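PDB 4ID8: putative ferredoxin from Rhodopseudomonas palustris, which probably carries electrons through a bound [3Fe-4S] cluster and is associated with the cytochrome CYP194A4. Local coordinates for residues A[5-18]-A[30-44]. Numbering follows the deposited sequence.
Sequences LTIHVDQDKCQGHA and LDDYGNAHEKGDGVV. With F3S (Fe3-s4 cluster), chain B.
The carboxylate of E38 takes the place of backbone pairing with H8 and V9 between strands 6-9 and 36-38, which run antiparallel at 152° without sharing a sheet. OE2 accepts H8 ND1 at 2.8 Å through its syn lone pair, the oxygen lying in the imidazole plane while ring and carboxylate stand nearly perpendicular; OE1 takes V9 N at 2.9 Å from above the carboxylate plane. With CG between the backbone N and carbonyl carbon (chi1 55°) and a bend at chi2, the E38 chain folds against I7 O to reach both donors. Shortening E38 to an alanine would strip both oxygens, which is likely to leave H8 ND1 and V9 N without these acceptors and the H8 ring freer to turn. Farther along, Q11 folds back so that NE2 meets A36 O almost head-on (2.7 Å), in its own amide plane. Segment 5-18 carries the cluster-binding loop of this single-cluster ferredoxin: C14 SG binds iron FE1 at 2.3 Å and accepts A36 N (3.5 Å) and G16 N, N-H...S bonds that probably stabilise negative charge on the sulfur. V9 CG1 and A36 CB line the cluster's sulfides, strand 36-38 covering it beside C14. At the other end, T6 and V43 are bridged by I7 N to G42 O (3.1 Å) and V44 N to L5 O. Strand 64-67 pairs with 6-9, strand 28-30 with 36-38, and helix 49-58 packs on L5 and V44.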
# COMPACT_ATOMS: atom_id res chain seq x y z
N LEU A 5 -11.16 7.58 0.83
CA LEU A 5 -9.87 6.89 0.36
C LEU A 5 -9.68 5.42 0.72
O LEU A 5 -9.76 5.04 1.87
CB LEU A 5 -8.59 7.64 0.74
CG LEU A 5 -8.36 9.12 0.42
CD1 LEU A 5 -7.01 9.44 0.86
CD2 LEU A 5 -8.42 9.38 -1.06
N THR A 6 -9.44 4.60 -0.31
CA THR A 6 -9.03 3.16 -0.17
C THR A 6 -7.74 2.88 -0.95
O THR A 6 -7.40 3.60 -1.90
CB THR A 6 -10.15 2.13 -0.53
OG1 THR A 6 -10.25 1.94 -1.95
CG2 THR A 6 -11.50 2.55 -0.01
N ILE A 7 -7.01 1.84 -0.51
CA ILE A 7 -5.74 1.41 -1.11
C ILE A 7 -5.90 0.09 -1.80
O ILE A 7 -6.60 -0.76 -1.29
CB ILE A 7 -4.75 1.04 -0.05
CG1 ILE A 7 -4.41 2.17 0.87
CG2 ILE A 7 -3.47 0.64 -0.72
CD1 ILE A 7 -3.30 3.04 0.28
N HIS A 8 -5.24 -0.09 -2.92
CA HIS A 8 -5.12 -1.42 -3.53
C HIS A 8 -3.71 -1.67 -4.02
O HIS A 8 -3.10 -0.82 -4.64
CB HIS A 8 -6.12 -1.52 -4.69
CG HIS A 8 -5.96 -2.73 -5.55
ND1 HIS A 8 -6.12 -4.02 -5.08
CD2 HIS A 8 -5.70 -2.84 -6.88
CE1 HIS A 8 -5.91 -4.87 -6.08
NE2 HIS A 8 -5.65 -4.18 -7.18
N VAL A 9 -3.17 -2.86 -3.79
CA VAL A 9 -1.91 -3.24 -4.45
C VAL A 9 -2.18 -4.16 -5.58
O VAL A 9 -2.81 -5.20 -5.41
CB VAL A 9 -0.99 -3.99 -3.47
CG1 VAL A 9 0.34 -4.33 -4.14
CG2 VAL A 9 -0.81 -3.19 -2.18
N ASP A 10 -1.71 -3.83 -6.76
CA ASP A 10 -1.89 -4.73 -7.91
C ASP A 10 -0.86 -5.85 -7.82
O ASP A 10 0.34 -5.61 -7.86
CB ASP A 10 -1.69 -3.93 -9.19
CG ASP A 10 -1.88 -4.74 -10.47
OD1 ASP A 10 -2.24 -4.11 -11.48
OD2 ASP A 10 -1.64 -5.97 -10.52
N GLN A 11 -1.32 -7.08 -7.70
CA GLN A 11 -0.44 -8.18 -7.47
C GLN A 11 0.50 -8.44 -8.63
O GLN A 11 1.62 -8.91 -8.44
CB GLN A 11 -1.25 -9.41 -7.14
CG GLN A 11 -1.94 -9.36 -5.78
CD GLN A 11 -0.99 -8.91 -4.67
OE1 GLN A 11 -0.05 -9.61 -4.31
NE2 GLN A 11 -1.24 -7.74 -4.12
N ASP A 12 0.04 -8.14 -9.84
CA ASP A 12 0.92 -8.33 -10.98
C ASP A 12 2.09 -7.35 -11.05
O ASP A 12 3.22 -7.74 -11.42
CB ASP A 12 0.13 -8.40 -12.28
CG ASP A 12 -0.63 -9.73 -12.43
OD1 ASP A 12 -0.05 -10.79 -12.12
OD2 ASP A 12 -1.82 -9.70 -12.84
N LYS A 13 1.85 -6.11 -10.65
CA LYS A 13 2.90 -5.12 -10.54
C LYS A 13 3.85 -5.29 -9.35
O LYS A 13 5.03 -5.09 -9.49
CB LYS A 13 2.31 -3.73 -10.59
CG LYS A 13 1.57 -3.48 -11.88
CD LYS A 13 0.60 -2.38 -11.69
CE LYS A 13 0.64 -1.43 -12.84
NZ LYS A 13 -0.65 -1.39 -13.58
N CYS A 14 3.35 -5.66 -8.17
CA CYS A 14 4.20 -5.85 -6.97
C CYS A 14 5.41 -6.76 -7.20
O CYS A 14 5.25 -7.88 -7.60
CB CYS A 14 3.38 -6.43 -5.81
SG CYS A 14 4.28 -6.31 -4.28
N GLN A 15 6.62 -6.28 -6.95
CA GLN A 15 7.83 -7.13 -6.96
C GLN A 15 8.44 -7.27 -5.53
O GLN A 15 9.62 -7.57 -5.37
CB GLN A 15 8.89 -6.54 -7.91
CG GLN A 15 8.55 -6.43 -9.41
CD GLN A 15 7.93 -7.68 -9.95
OE1 GLN A 15 6.94 -7.62 -10.68
NE2 GLN A 15 8.48 -8.84 -9.59
N GLY A 16 7.62 -7.03 -4.52
CA GLY A 16 8.06 -7.08 -3.11
C GLY A 16 9.23 -6.25 -2.61
O GLY A 16 10.06 -6.74 -1.81
N HIS A 17 9.34 -5.00 -3.07
CA HIS A 17 10.28 -4.02 -2.48
C HIS A 17 10.07 -3.80 -1.00
O HIS A 17 11.04 -3.58 -0.28
CB HIS A 17 10.21 -2.71 -3.24
CG HIS A 17 10.75 -2.82 -4.62
ND1 HIS A 17 9.97 -3.17 -5.70
CD2 HIS A 17 12.01 -2.71 -5.10
CE1 HIS A 17 10.71 -3.20 -6.79
NE2 HIS A 17 11.96 -2.96 -6.45
N ALA A 18 8.82 -3.89 -0.56
CA ALA A 18 8.39 -3.68 0.81
C ALA A 18 8.52 -2.23 1.33
O ALA A 18 8.49 -2.02 2.55
CB ALA A 18 9.06 -4.73 1.80
N LEU A 30 2.36 -8.03 4.22
CA LEU A 30 3.13 -8.82 3.27
C LEU A 30 2.82 -10.30 3.42
O LEU A 30 2.82 -10.82 4.54
CB LEU A 30 4.62 -8.62 3.53
CG LEU A 30 5.15 -7.23 3.44
CD1 LEU A 30 6.57 -7.44 3.68
CD2 LEU A 30 4.91 -6.66 2.05
N ASP A 31 2.65 -10.99 2.29
CA ASP A 31 2.52 -12.46 2.35
C ASP A 31 3.88 -13.16 2.54
O ASP A 31 4.90 -12.52 2.74
CB ASP A 31 1.73 -13.02 1.18
CG ASP A 31 2.46 -12.89 -0.13
OD1 ASP A 31 3.69 -12.84 -0.20
OD2 ASP A 31 1.79 -12.85 -1.12
N ASP A 32 3.91 -14.49 2.54
CA ASP A 32 5.16 -15.19 2.82
C ASP A 32 6.16 -15.01 1.67
O ASP A 32 7.34 -15.19 1.85
CB ASP A 32 4.89 -16.67 3.03
CG ASP A 32 4.32 -17.02 4.40
OD1 ASP A 32 4.14 -18.24 4.56
OD2 ASP A 32 4.06 -16.15 5.30
N TYR A 33 5.68 -14.62 0.50
CA TYR A 33 6.55 -14.43 -0.67
C TYR A 33 6.98 -12.99 -0.87
O TYR A 33 7.54 -12.66 -1.90
CB TYR A 33 5.90 -15.02 -1.92
CG TYR A 33 5.47 -16.40 -1.59
CD1 TYR A 33 6.33 -17.49 -1.83
CD2 TYR A 33 4.30 -16.63 -0.88
CE1 TYR A 33 5.98 -18.76 -1.46
CE2 TYR A 33 3.93 -17.91 -0.48
CZ TYR A 33 4.77 -18.98 -0.79
OH TYR A 33 4.38 -20.22 -0.42
N GLY A 34 6.69 -12.15 0.12
CA GLY A 34 7.06 -10.75 0.08
C GLY A 34 6.16 -9.77 -0.63
O GLY A 34 6.50 -8.59 -0.72
N ASN A 35 5.02 -10.22 -1.13
CA ASN A 35 4.10 -9.35 -1.84
C ASN A 35 3.16 -8.64 -0.91
O ASN A 35 2.74 -9.21 0.13
CB ASN A 35 3.30 -10.14 -2.85
CG ASN A 35 4.17 -10.74 -3.92
OD1 ASN A 35 4.68 -10.03 -4.78
ND2 ASN A 35 4.33 -12.03 -3.88
N ALA A 36 2.86 -7.40 -1.26
CA ALA A 36 2.03 -6.59 -0.41
C ALA A 36 0.54 -6.67 -0.81
O ALA A 36 0.19 -6.92 -1.98
CB ALA A 36 2.51 -5.18 -0.38
N HIS A 37 -0.33 -6.46 0.17
CA HIS A 37 -1.74 -6.32 -0.09
C HIS A 37 -2.37 -5.39 0.96
O HIS A 37 -1.86 -5.32 2.10
CB HIS A 37 -2.45 -7.70 -0.16
CG HIS A 37 -2.21 -8.56 1.02
ND1 HIS A 37 -1.30 -9.60 1.01
CD2 HIS A 37 -2.75 -8.53 2.28
CE1 HIS A 37 -1.29 -10.18 2.22
NE2 HIS A 37 -2.17 -9.56 3.00
N GLU A 38 -3.44 -4.67 0.59
CA GLU A 38 -4.20 -3.86 1.53
C GLU A 38 -4.78 -4.68 2.68
O GLU A 38 -5.10 -5.82 2.55
CB GLU A 38 -5.31 -3.07 0.84
CG GLU A 38 -6.26 -3.92 0.03
CD GLU A 38 -5.76 -4.13 -1.39
OE1 GLU A 38 -4.51 -4.19 -1.55
OE2 GLU A 38 -6.59 -4.25 -2.33
N LYS A 39 -4.97 -4.04 3.81
CA LYS A 39 -5.06 -4.70 5.11
C LYS A 39 -6.45 -4.38 5.66
O LYS A 39 -6.95 -3.28 5.47
CB LYS A 39 -3.93 -4.10 5.96
CG LYS A 39 -3.64 -4.61 7.34
CD LYS A 39 -2.61 -3.72 7.99
CE LYS A 39 -1.92 -4.35 9.18
NZ LYS A 39 -2.31 -3.78 10.54
N GLY A 40 -7.11 -5.38 6.25
CA GLY A 40 -8.44 -5.20 6.84
C GLY A 40 -9.43 -4.47 5.95
O GLY A 40 -9.91 -5.01 4.94
N ASP A 41 -9.74 -3.24 6.36
CA ASP A 41 -10.55 -2.30 5.59
C ASP A 41 -10.18 -1.95 4.15
O ASP A 41 -11.05 -1.77 3.29
CB ASP A 41 -10.53 -0.98 6.35
CG ASP A 41 -11.82 -0.67 6.87
OD1 ASP A 41 -12.72 -1.45 6.53
OD2 ASP A 41 -11.95 0.29 7.61
N GLY A 42 -8.90 -1.74 3.92
CA GLY A 42 -8.48 -0.94 2.79
C GLY A 42 -8.70 0.55 2.97
O GLY A 42 -7.98 1.31 2.35
N VAL A 43 -9.68 0.96 3.79
CA VAL A 43 -10.02 2.40 4.07
C VAL A 43 -8.92 3.14 4.86
O VAL A 43 -8.40 2.63 5.86
CB VAL A 43 -11.35 2.58 4.91
CG1 VAL A 43 -11.49 4.00 5.36
CG2 VAL A 43 -12.50 2.26 4.14
N VAL A 44 -8.58 4.35 4.45
CA VAL A 44 -7.45 5.02 5.01
C VAL A 44 -7.92 6.00 6.08
O VAL A 44 -8.68 6.89 5.76
CB VAL A 44 -6.71 5.77 3.92
CG1 VAL A 44 -5.64 6.60 4.53
CG2 VAL A 44 -6.14 4.78 2.86
FE1 F3S B . 5.16 -4.26 -3.69
FE3 F3S B . 5.05 -2.56 -1.77
FE4 F3S B . 5.56 -1.76 -4.14
S1 F3S B . 5.95 -4.58 -1.64
S2 F3S B . 6.71 -3.48 -5.07
S3 F3S B . 3.71 -2.64 -3.44
S4 F3S B . 6.64 -1.10 -2.33
O HOH W 1 -4.17 -6.84 -3.74
O HOH W 2 -1.30 -10.65 -1.44